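Phosphatidylinositol-specific phospholipase C1 (Streptomyces antibioticus, PDB 3H4X) belongs to the calcium-dependent phosphoinositide phospholipase C family and is built on a beta/alpha barrel. Local coordinates at residues Y40-Y45 with S99-F104; S71-H76 with L80-N85; G241-R246 with V257-D262. All blocks are in the same frame, centred on the assembly; numbering follows the deposited sequence.

Interaction 1: Y40-Y45 with S99-F104; sequences YEKEKY and SRDQDF. With EOH (ethanol), chain G.
Asp-101 OD1 is gripped by two donors: the ammonium of Lys-42 forms a salt bridge with it, NZ to OD1 2.9 Å, and the backbone N of Ser-84 adds a hydrogen bond. The exact place of the lysine nitrogen is less certain than the rest, because NZ sits too close to another atom of the model. The Lys-42 and Asp-101 side chains cross at about a right angle. Before it reaches the carboxylate, the lysine lies over the guanidinium of Arg-100: its CD stands 3.6 Å above the plane, over the centre of the group, and its CG is 3.6 Å from NH1. A bend at chi3 (-80°) then turns the chain off this flat face toward Asp-101. The stack is thus made by the lysine methylenes, while the ammonium goes on to the carboxylate, Lys-42 NZ ending 5.4 Å from Arg-100 NH2. Arg-100 is fixed mainly at its rim. NH1 bonds to the carbonyl O of Arg-46, and the O of an ethanol, probably from the crystallisation liquor, lies at the edge, in the guanidinium plane. This O accepts from Arg-100 N at 2.9 Å and, nearly straight at 168°, from Arg-100 NE at 3.2 Å. With CG beside the backbone N (chi1 -63°), the arginine folds back far enough for both nitrogens to share this one oxygen. Lys-42 and Asp-101, together with Asn-83, line a pocket occupied by an acetyl group; it is formed by the loops after strands 31-36 and 73-74, at the C-terminal end of the barrel strands, where the active sites of beta/alpha barrels characteristically lie.

Interaction 2: S71-H76 with L80-N85; sequences SWRVSH and LGNNSN
Arg-73 runs from the Asn-82 amide to the backbone of Gly-81. Its CB lies 3.5 Å from the amide oxygen OD1 of Asn-82; the chain then bends at chi2 (-65°), which brings CD to 3.5 Å from the carbonyl O of Gly-81. At the tip, NH1 closes a hydrogen bond of 2.9 Å to that same Gly-81 O, approaching in the carbonyl plane on a lone pair, though the oxygen is tilted somewhat out of the guanidinium plane. NH1 also donates to a water in the plane of the group, which in turn accepts from Gly-81 N, while NH2 bonds to Leu-68 O. Gly-81 is thus held at both its N-H and its C=O by one guanidinium arm, directly and through water. Strand 73-74 pairs antiparallel with the end of barrel strand 58-64, and on its other side the returning loop crosses at a steep angle (80°) and is tied to Val-74 by two bonds. There the Asn-82 side chain stands in for a main-chain carbonyl: OD1 accepts from Val-74 N at 2.9 Å, in the amide carbonyl plane, and Asn-83 N answers with a straight bond (168°) to Val-74 O. Val-74 therefore has both backbone polar groups satisfied from the loop. Next to this bracket its CG1, anti to the backbone N, packs on Ser-84 CB at 3.6 Å, a buried apolar spot; Ser-84 OG itself bonds to Gln-102 O. Waters fill in where direct bonds stop: one links Ser-71 OG with Asn-82 ND2, another joins Leu-80 N to Ser-75 OG, which also bonds to Ser-77 O, and a third, 2.8 Å from Asn-83 O, takes the bond of His-76 N.

Interaction 3: G241-R246 with V257-D262; sequences GDPRER and VVFDGD
Phe-259 meets Pro-243 and Arg-244 through ring atoms CD1, CE1 and CZ, and this is the tight part of the contact. Pro-243 CG reaches CD1 at 3.8 Å, and its CD lies at the same distance from CE1, the proline approaching the ring obliquely. Beside it Arg-244 CD is 3.7 Å from CZ, and Arg-244 NE lies in the plane of the ring at its edge. Seen from the arginine, CZ of Phe-259 stands over one face of the guanidinium, whose plane is turned 71° from that of the ring. Tyr-276 meets the same ring edge to face, and Tyr-281 packs on it too. Phe-259 projects outward from barrel strand 258-262, whereas the next residue, Asp-260, turns inward to a salt bridge with Lys-127. The connection from strand 232-236 to this parallel neighbour is a crossover in which a short 3-10 turn, 243-246, takes the place usually held by a helix in a beta/alpha barrel. Arg-244 is clamped within that turn, its chain bent at chi3 (-57°) into a side-on, two-nitrogen grip of Asp-242: OD1 receives NE at 2.9 Å on the syn lone pair, and NH2 bonds to OD2. OD1 also accepts from Arg-244 N, making an Asx turn. NH1 has a salt bridge with Asp-171, so the buried charge is answered twice. The solvent side is looser. There Gly-241, Asp-242 and Glu-245 line a pocket holding an acetyl group; the exposed Glu-245 forms a salt bridge with Arg-253, and the Arg-246 side chain makes no contact with 257-262. Its NE makes a weak bond to Pro-243 O, 3.2 Å and bent to 130°, while its terminal nitrogens bond to the carbonyls of His-236 and Gly-237.

From the N terminus the chain leaves barrel strand 31-36 and enters segment 40-45, which opens interaction 1; the loop closes only at 99-104, just before helix 104-117. Nested inside it, interaction 2 closes a much shorter loop, with three residues between 71-76 and 80-85. The two contacts touch, Tyr-40 O lying 2.8 Å from Asn-85 N in a probable hydrogen bond, so these loops, which follow strands 31-36 and 73-74, are tied to each other. Interaction 3 follows in series, joining the connection after strand 232-236 to strand 258-262. Its centre is about 30 Å from that of interaction 1, across the chain's centre, though interactions 2 and 3 both reach the barrel sheet.

Interaction 1: Y40-Y45 with S99-F104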
loop_
_atom_site.group_PDB
_atom_site.type_symbol
_atom_site.label_atom_id
_atom_site.label_comp_id
_atom_site.label_asym_id
_atom_site.label_seq_id
_atom_site.Cartn_x
_atom_site.Cartn_y
_atom_site.Cartn_z
ATOM N N TYR A 40 8.892 -7.654 3.631
ATOM C CA TYR A 40 8.970 -9.094 3.392
ATOM C C TYR A 40 10.415 -9.585 3.452
ATOM O O TYR A 40 10.677 -10.773 3.277
ATOM C CB TYR A 40 8.398 -9.413 2.006
ATOM C CG TYR A 40 9.175 -8.707 0.922
ATOM C CD1 TYR A 40 10.287 -9.299 0.347
ATOM C CD2 TYR A 40 8.836 -7.423 0.523
ATOM C CE1 TYR A 40 11.025 -8.648 -0.620
ATOM C CE2 TYR A 40 9.565 -6.757 -0.443
ATOM C CZ TYR A 40 10.664 -7.379 -1.013
ATOM O OH TYR A 40 11.426 -6.752 -1.976
ATOM N N GLU A 41 11.355 -8.676 3.686
ATOM C CA GLU A 41 12.765 -9.058 3.714
ATOM C C GLU A 41 13.163 -9.662 5.056
ATOM O O GLU A 41 12.933 -9.073 6.112
ATOM C CB GLU A 41 13.659 -7.869 3.362
ATOM C CG GLU A 41 13.510 -7.436 1.913
ATOM C CD GLU A 41 14.588 -6.477 1.466
ATOM O OE1 GLU A 41 14.903 -5.536 2.225
ATOM O OE2 GLU A 41 15.115 -6.666 0.350
ATOM N N LYS A 42 13.773 -10.840 4.998
ATOM C CA LYS A 42 14.145 -11.578 6.199
ATOM C C LYS A 42 15.102 -10.786 7.096
ATOM O O LYS A 42 15.104 -10.956 8.314
ATOM C CB LYS A 42 14.734 -12.939 5.817
ATOM C CG LYS A 42 13.705 -13.894 5.212
ATOM C CD LYS A 42 14.345 -15.127 4.579
ATOM C CE LYS A 42 14.888 -14.833 3.188
ATOM N NZ LYS A 42 15.377 -16.068 2.513
ATOM N N GLU A 43 15.898 -9.909 6.491
ATOM C CA GLU A 43 16.838 -9.075 7.240
ATOM C C GLU A 43 16.126 -8.077 8.153
ATOM O O GLU A 43 16.660 -7.687 9.195
ATOM C CB GLU A 43 17.770 -8.336 6.279
ATOM C CG GLU A 43 18.815 -7.463 6.951
ATOM C CD GLU A 43 19.626 -6.661 5.952
ATOM O OE1 GLU A 43 19.168 -6.509 4.798
ATOM O OE2 GLU A 43 20.721 -6.181 6.317
ATOM N N LYS A 44 14.927 -7.657 7.760
ATOM C CA LYS A 44 14.141 -6.739 8.578
ATOM C C LYS A 44 13.298 -7.505 9.592
ATOM O O LYS A 44 13.272 -7.162 10.774
ATOM C CB LYS A 44 13.224 -5.878 7.707
ATOM C CG LYS A 44 13.935 -4.951 6.740
ATOM C CD LYS A 44 12.995 -3.838 6.289
ATOM C CE LYS A 44 13.612 -2.980 5.203
ATOM N NZ LYS A 44 13.751 -3.751 3.942
ATOM N N TYR A 45 12.610 -8.536 9.108
ATOM C CA TYR A 45 11.686 -9.328 9.910
ATOM C C TYR A 45 11.882 -10.795 9.577
ATOM O O TYR A 45 11.734 -11.201 8.426
ATOM C CB TYR A 45 10.241 -8.897 9.636
ATOM C CG TYR A 45 9.957 -7.490 10.107
ATOM C CD1 TYR A 45 9.929 -7.193 11.460
ATOM C CD2 TYR A 45 9.729 -6.458 9.203
ATOM C CE1 TYR A 45 9.685 -5.913 11.907
ATOM C CE2 TYR A 45 9.481 -5.165 9.642
ATOM C CZ TYR A 45 9.459 -4.899 10.995
ATOM O OH TYR A 45 9.217 -3.618 11.438
ATOM N N SER A 99 9.159 -23.125 6.741
ATOM C CA SER A 99 10.156 -22.600 5.823
ATOM C C SER A 99 9.590 -21.356 5.146
ATOM O O SER A 99 8.384 -21.239 4.946
ATOM C CB SER A 99 10.547 -23.646 4.780
ATOM O OG SER A 99 9.434 -24.019 3.994
ATOM N N ARG A 100 10.468 -20.425 4.807
ATOM C CA ARG A 100 10.045 -19.144 4.270
ATOM C C ARG A 100 10.178 -19.131 2.744
ATOM O O ARG A 100 10.009 -20.170 2.106
ATOM C CB ARG A 100 10.819 -18.019 4.965
ATOM C CG ARG A 100 10.525 -17.961 6.469
ATOM C CD ARG A 100 11.536 -17.121 7.225
ATOM N NE ARG A 100 12.861 -17.736 7.218
ATOM C CZ ARG A 100 13.960 -17.135 7.657
ATOM N NH1 ARG A 100 13.897 -15.904 8.141
ATOM N NH2 ARG A 100 15.128 -17.766 7.610
ATOM N N ASP A 101 10.450 -17.970 2.157
ATOM C CA ASP A 101 10.548 -17.850 0.699
ATOM C C ASP A 101 9.275 -18.324 -0.006
ATOM O O ASP A 101 9.332 -18.927 -1.081
ATOM C CB ASP A 101 11.767 -18.612 0.160
ATOM C CG ASP A 101 13.083 -17.987 0.580
ATOM O OD1 ASP A 101 13.102 -16.796 0.948
ATOM O OD2 ASP A 101 14.115 -18.692 0.526
ATOM N N GLN A 102 8.123 -18.040 0.590
ATOM C CA GLN A 102 6.859 -18.321 -0.078
ATOM C C GLN A 102 6.406 -17.147 -0.945
ATOM O O GLN A 102 6.933 -16.036 -0.836
ATOM C CB GLN A 102 5.783 -18.722 0.933
ATOM C CG GLN A 102 6.172 -19.931 1.763
ATOM C CD GLN A 102 6.486 -21.135 0.900
ATOM O OE1 GLN A 102 5.615 -21.657 0.212
ATOM N NE2 GLN A 102 7.736 -21.585 0.938
ATOM N N ASP A 103 5.435 -17.418 -1.809
ATOM C CA ASP A 103 4.944 -16.449 -2.780
ATOM C C ASP A 103 3.836 -15.561 -2.209
ATOM O O ASP A 103 3.598 -15.541 -1.002
ATOM C CB ASP A 103 4.448 -17.174 -4.033
ATOM C CG ASP A 103 3.273 -18.099 -3.751
ATOM O OD1 ASP A 103 2.798 -18.150 -2.597
ATOM O OD2 ASP A 103 2.824 -18.784 -4.695
ATOM N N PHE A 104 3.160 -14.825 -3.084
ATOM C CA PHE A 104 2.135 -13.880 -2.645
ATOM C C PHE A 104 0.991 -14.603 -1.936
ATOM O O PHE A 104 0.503 -14.143 -0.900
ATOM C CB PHE A 104 1.630 -13.061 -3.834
ATOM C CG PHE A 104 0.636 -11.983 -3.475
ATOM C CD1 PHE A 104 0.796 -11.200 -2.340
ATOM C CD2 PHE A 104 -0.439 -11.727 -4.309
ATOM C CE1 PHE A 104 -0.116 -10.196 -2.032
ATOM C CE2 PHE A 104 -1.349 -10.728 -4.007
ATOM C CZ PHE A 104 -1.184 -9.963 -2.869
HETATM C C1 EOH G . 13.826 -20.357 4.439
HETATM C C2 EOH G . 14.965 -19.345 4.410
HETATM O O EOH G . 13.266 -20.483 5.727
#

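Interaction 2: S71-H76 with L80-N85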
loop_
_atom_site.group_PDB
_atom_site.type_symbol
_atom_site.label_atom_id
_atom_site.label_comp_id
_atom_site.label_asym_id
_atom_site.label_seq_id
_atom_site.Cartn_x
_atom_site.Cartn_y
_atom_site.Cartn_z
ATOM N N SER A 71 2.148 -18.480 -10.054
ATOM C CA SER A 71 2.374 -17.712 -8.825
ATOM C C SER A 71 2.854 -16.287 -9.071
ATOM O O SER A 71 3.534 -16.006 -10.061
ATOM C CB SER A 71 3.328 -18.441 -7.867
ATOM O OG SER A 71 4.688 -18.162 -8.156
ATOM N N TRP A 72 2.460 -15.389 -8.171
ATOM C CA TRP A 72 3.073 -14.072 -8.061
ATOM C C TRP A 72 4.260 -14.207 -7.127
ATOM O O TRP A 72 4.108 -14.611 -5.969
ATOM C CB TRP A 72 2.107 -13.062 -7.447
ATOM C CG TRP A 72 1.213 -12.350 -8.407
ATOM C CD1 TRP A 72 1.518 -11.260 -9.169
ATOM C CD2 TRP A 72 -0.158 -12.656 -8.675
ATOM N NE1 TRP A 72 0.421 -10.879 -9.903
ATOM C CE2 TRP A 72 -0.620 -11.724 -9.622
ATOM C CE3 TRP A 72 -1.038 -13.641 -8.214
ATOM C CZ2 TRP A 72 -1.927 -11.742 -10.114
ATOM C CZ3 TRP A 72 -2.325 -13.659 -8.700
ATOM C CH2 TRP A 72 -2.760 -12.716 -9.643
ATOM N N ARG A 73 5.445 -13.867 -7.616
ATOM C CA ARG A 73 6.645 -13.994 -6.801
ATOM C C ARG A 73 6.774 -12.829 -5.837
ATOM O O ARG A 73 6.416 -11.698 -6.167
ATOM C CB ARG A 73 7.896 -14.027 -7.676
ATOM C CG ARG A 73 7.790 -14.882 -8.914
ATOM C CD ARG A 73 7.636 -16.351 -8.579
ATOM N NE ARG A 73 7.777 -17.139 -9.800
ATOM C CZ ARG A 73 8.944 -17.538 -10.296
ATOM N NH1 ARG A 73 10.068 -17.255 -9.655
ATOM N NH2 ARG A 73 8.987 -18.230 -11.426
ATOM N N VAL A 74 7.314 -13.108 -4.656
ATOM C CA VAL A 74 7.689 -12.069 -3.716
ATOM C C VAL A 74 9.210 -12.040 -3.671
ATOM O O VAL A 74 9.842 -13.029 -3.290
ATOM C CB VAL A 74 7.148 -12.354 -2.307
ATOM C CG1 VAL A 74 7.592 -11.268 -1.339
ATOM C CG2 VAL A 74 5.628 -12.476 -2.340
ATOM N N SER A 75 9.802 -10.925 -4.087
ATOM C CA SER A 75 11.252 -10.829 -4.184
ATOM C C SER A 75 11.661 -9.389 -4.439
ATOM O O SER A 75 10.997 -8.673 -5.191
ATOM C CB SER A 75 11.762 -11.710 -5.333
ATOM O OG SER A 75 13.183 -11.796 -5.355
ATOM N N HIS A 76 12.760 -8.965 -3.826
ATOM C CA HIS A 76 13.299 -7.642 -4.097
ATOM C C HIS A 76 13.925 -7.584 -5.487
ATOM O O HIS A 76 13.648 -6.681 -6.275
ATOM C CB HIS A 76 14.342 -7.258 -3.051
ATOM C CG HIS A 76 14.962 -5.919 -3.294
ATOM N ND1 HIS A 76 14.464 -4.759 -2.742
ATOM C CD2 HIS A 76 16.023 -5.550 -4.050
ATOM C CE1 HIS A 76 15.200 -3.735 -3.135
ATOM N NE2 HIS A 76 16.151 -4.188 -3.931
ATOM N N LEU A 80 14.249 -15.718 -8.340
ATOM C CA LEU A 80 14.600 -17.102 -8.582
ATOM C C LEU A 80 13.868 -17.838 -7.473
ATOM O O LEU A 80 14.301 -17.837 -6.321
ATOM C CB LEU A 80 16.109 -17.307 -8.484
ATOM C CG LEU A 80 16.654 -18.589 -9.120
ATOM C CD1 LEU A 80 18.177 -18.570 -9.138
ATOM C CD2 LEU A 80 16.132 -19.844 -8.430
ATOM N N GLY A 81 12.727 -18.421 -7.818
ATOM C CA GLY A 81 11.761 -18.823 -6.808
ATOM C C GLY A 81 11.186 -17.574 -6.157
ATOM O O GLY A 81 10.612 -16.716 -6.832
ATOM N N ASN A 82 11.352 -17.475 -4.842
ATOM C CA ASN A 82 10.964 -16.298 -4.072
ATOM C C ASN A 82 12.069 -16.002 -3.078
ATOM O O ASN A 82 12.910 -16.856 -2.806
ATOM C CB ASN A 82 9.661 -16.544 -3.309
ATOM C CG ASN A 82 8.496 -16.836 -4.223
ATOM O OD1 ASN A 82 7.813 -15.927 -4.689
ATOM N ND2 ASN A 82 8.255 -18.116 -4.479
ATOM N N ASN A 83 12.070 -14.797 -2.530
ATOM C CA ASN A 83 13.002 -14.441 -1.479
ATOM C C ASN A 83 12.233 -13.564 -0.507
ATOM O O ASN A 83 12.073 -12.362 -0.725
ATOM C CB ASN A 83 14.227 -13.731 -2.064
ATOM C CG ASN A 83 15.269 -13.391 -1.016
ATOM O OD1 ASN A 83 14.983 -13.359 0.180
ATOM N ND2 ASN A 83 16.489 -13.123 -1.466
ATOM N N SER A 84 11.713 -14.188 0.545
ATOM C CA SER A 84 10.739 -13.534 1.396
ATOM C C SER A 84 10.704 -14.178 2.766
ATOM O O SER A 84 11.223 -15.283 2.965
ATOM C CB SER A 84 9.347 -13.653 0.776
ATOM O OG SER A 84 8.822 -14.952 1.005
ATOM N N ASN A 85 10.065 -13.484 3.703
ATOM C CA ASN A 85 9.866 -14.003 5.047
ATOM C C ASN A 85 8.480 -14.618 5.235
ATOM O O ASN A 85 8.061 -14.904 6.356
ATOM C CB ASN A 85 10.117 -12.909 6.084
ATOM C CG ASN A 85 9.235 -11.695 5.880
ATOM O OD1 ASN A 85 8.250 -11.741 5.141
ATOM N ND2 ASN A 85 9.584 -10.599 6.539
HETATM O O HOH W 1 6.496 -19.328 -6.380
HETATM O O HOH W 2 12.315 -18.660 -10.780
HETATM O O HOH W 3 13.761 -14.625 -5.603
HETATM O O HOH W 4 13.901 -10.519 -1.677
#

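Interaction 3: G241-R246 with V257-D262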
loop_
_atom_site.group_PDB
_atom_site.type_symbol
_atom_site.label_atom_id
_atom_site.label_comp_id
_atom_site.label_asym_id
_atom_site.label_seq_id
_atom_site.Cartn_x
_atom_site.Cartn_y
_atom_site.Cartn_z
ATOM N N GLY A 241 0.100 20.252 -8.532
ATOM C CA GLY A 241 -1.263 20.277 -9.041
ATOM C C GLY A 241 -1.979 18.967 -8.781
ATOM O O GLY A 241 -1.762 18.316 -7.760
ATOM N N ASP A 242 -2.857 18.585 -9.699
ATOM C CA ASP A 242 -3.540 17.304 -9.608
ATOM C C ASP A 242 -2.733 16.308 -10.429
ATOM O O ASP A 242 -2.709 16.396 -11.655
ATOM C CB ASP A 242 -4.963 17.424 -10.155
ATOM C CG ASP A 242 -5.758 16.145 -10.008
ATOM O OD1 ASP A 242 -5.148 15.062 -9.885
ATOM O OD2 ASP A 242 -7.003 16.223 -10.020
ATOM N N PRO A 243 -2.046 15.366 -9.762
ATOM C CA PRO A 243 -1.167 14.463 -10.501
ATOM C C PRO A 243 -1.907 13.612 -11.523
ATOM O O PRO A 243 -1.291 13.082 -12.444
ATOM C CB PRO A 243 -0.574 13.578 -9.400
ATOM C CG PRO A 243 -0.667 14.402 -8.159
ATOM C CD PRO A 243 -1.950 15.161 -8.304
ATOM N N ARG A 244 -3.217 13.474 -11.358
ATOM C CA ARG A 244 -3.997 12.627 -12.249
ATOM C C ARG A 244 -4.144 13.229 -13.644
ATOM O O ARG A 244 -4.569 12.550 -14.576
ATOM C CB ARG A 244 -5.358 12.320 -11.626
ATOM C CG ARG A 244 -5.228 11.513 -10.336
ATOM C CD ARG A 244 -6.483 11.526 -9.478
ATOM N NE ARG A 244 -6.903 12.878 -9.131
ATOM C CZ ARG A 244 -7.921 13.154 -8.326
ATOM N NH1 ARG A 244 -8.606 12.168 -7.757
ATOM N NH2 ARG A 244 -8.258 14.416 -8.097
ATOM N N GLU A 245 -3.776 14.499 -13.789
ATOM C CA GLU A 245 -3.793 15.137 -15.100
ATOM C C GLU A 245 -2.771 14.494 -16.042
ATOM O O GLU A 245 -2.808 14.739 -17.245
ATOM C CB GLU A 245 -3.560 16.643 -14.976
ATOM C CG GLU A 245 -4.620 17.382 -14.162
ATOM C CD GLU A 245 -5.961 17.518 -14.871
ATOM O OE1 GLU A 245 -6.085 17.098 -16.042
ATOM O OE2 GLU A 245 -6.904 18.055 -14.248
ATOM N N ARG A 246 -1.878 13.660 -15.505
ATOM C CA ARG A 246 -0.924 12.922 -16.331
ATOM C C ARG A 246 -1.609 11.860 -17.183
ATOM O O ARG A 246 -1.043 11.412 -18.172
ATOM C CB ARG A 246 0.142 12.244 -15.465
ATOM C CG ARG A 246 -0.347 10.991 -14.746
ATOM C CD ARG A 246 0.758 10.319 -13.946
ATOM N NE ARG A 246 1.310 11.210 -12.931
ATOM C CZ ARG A 246 2.209 10.838 -12.026
ATOM N NH1 ARG A 246 2.662 9.592 -12.018
ATOM N NH2 ARG A 246 2.655 11.716 -11.139
ATOM N N VAL A 257 -7.421 7.705 -5.668
ATOM C CA VAL A 257 -7.598 8.515 -4.464
ATOM C C VAL A 257 -6.421 8.336 -3.506
ATOM O O VAL A 257 -6.479 8.739 -2.339
ATOM C CB VAL A 257 -8.933 8.216 -3.752
ATOM C CG1 VAL A 257 -10.104 8.571 -4.663
ATOM C CG2 VAL A 257 -9.013 6.753 -3.324
ATOM N N VAL A 258 -5.356 7.724 -4.023
ATOM C CA VAL A 258 -4.128 7.469 -3.284
ATOM C C VAL A 258 -2.961 7.961 -4.132
ATOM O O VAL A 258 -2.953 7.782 -5.351
ATOM C CB VAL A 258 -3.965 5.965 -2.965
ATOM C CG1 VAL A 258 -2.707 5.715 -2.132
ATOM C CG2 VAL A 258 -5.208 5.443 -2.256
ATOM N N PHE A 259 -1.995 8.589 -3.474
ATOM C CA PHE A 259 -0.851 9.208 -4.130
ATOM C C PHE A 259 0.381 8.818 -3.342
ATOM O O PHE A 259 0.333 8.725 -2.118
ATOM C CB PHE A 259 -1.034 10.722 -4.163
ATOM C CG PHE A 259 -2.259 11.144 -4.903
ATOM C CD1 PHE A 259 -2.183 11.519 -6.235
ATOM C CD2 PHE A 259 -3.500 11.120 -4.288
ATOM C CE1 PHE A 259 -3.323 11.878 -6.928
ATOM C CE2 PHE A 259 -4.642 11.485 -4.974
ATOM C CZ PHE A 259 -4.551 11.870 -6.295
ATOM N N ASP A 260 1.475 8.566 -4.045
ATOM C CA ASP A 260 2.650 7.963 -3.438
ATOM C C ASP A 260 3.876 8.605 -4.064
ATOM O O ASP A 260 4.056 8.551 -5.285
ATOM C CB ASP A 260 2.607 6.458 -3.716
ATOM C CG ASP A 260 3.650 5.681 -2.958
ATOM O OD1 ASP A 260 4.846 5.983 -3.117
ATOM O OD2 ASP A 260 3.269 4.753 -2.210
ATOM N N GLY A 261 4.712 9.241 -3.250
ATOM C CA GLY A 261 5.855 9.957 -3.798
ATOM C C GLY A 261 6.903 10.268 -2.755
ATOM O O GLY A 261 6.695 10.076 -1.558
ATOM N N ASP A 262 8.038 10.767 -3.227
ATOM C CA ASP A 262 9.204 11.034 -2.399
ATOM C C ASP A 262 8.960 12.161 -1.390
ATOM O O ASP A 262 8.559 13.267 -1.762
ATOM C CB ASP A 262 10.368 11.394 -3.319
ATOM C CG ASP A 262 11.627 11.703 -2.562
ATOM O OD1 ASP A 262 12.171 10.782 -1.923
ATOM O OD2 ASP A 262 12.067 12.872 -2.607
#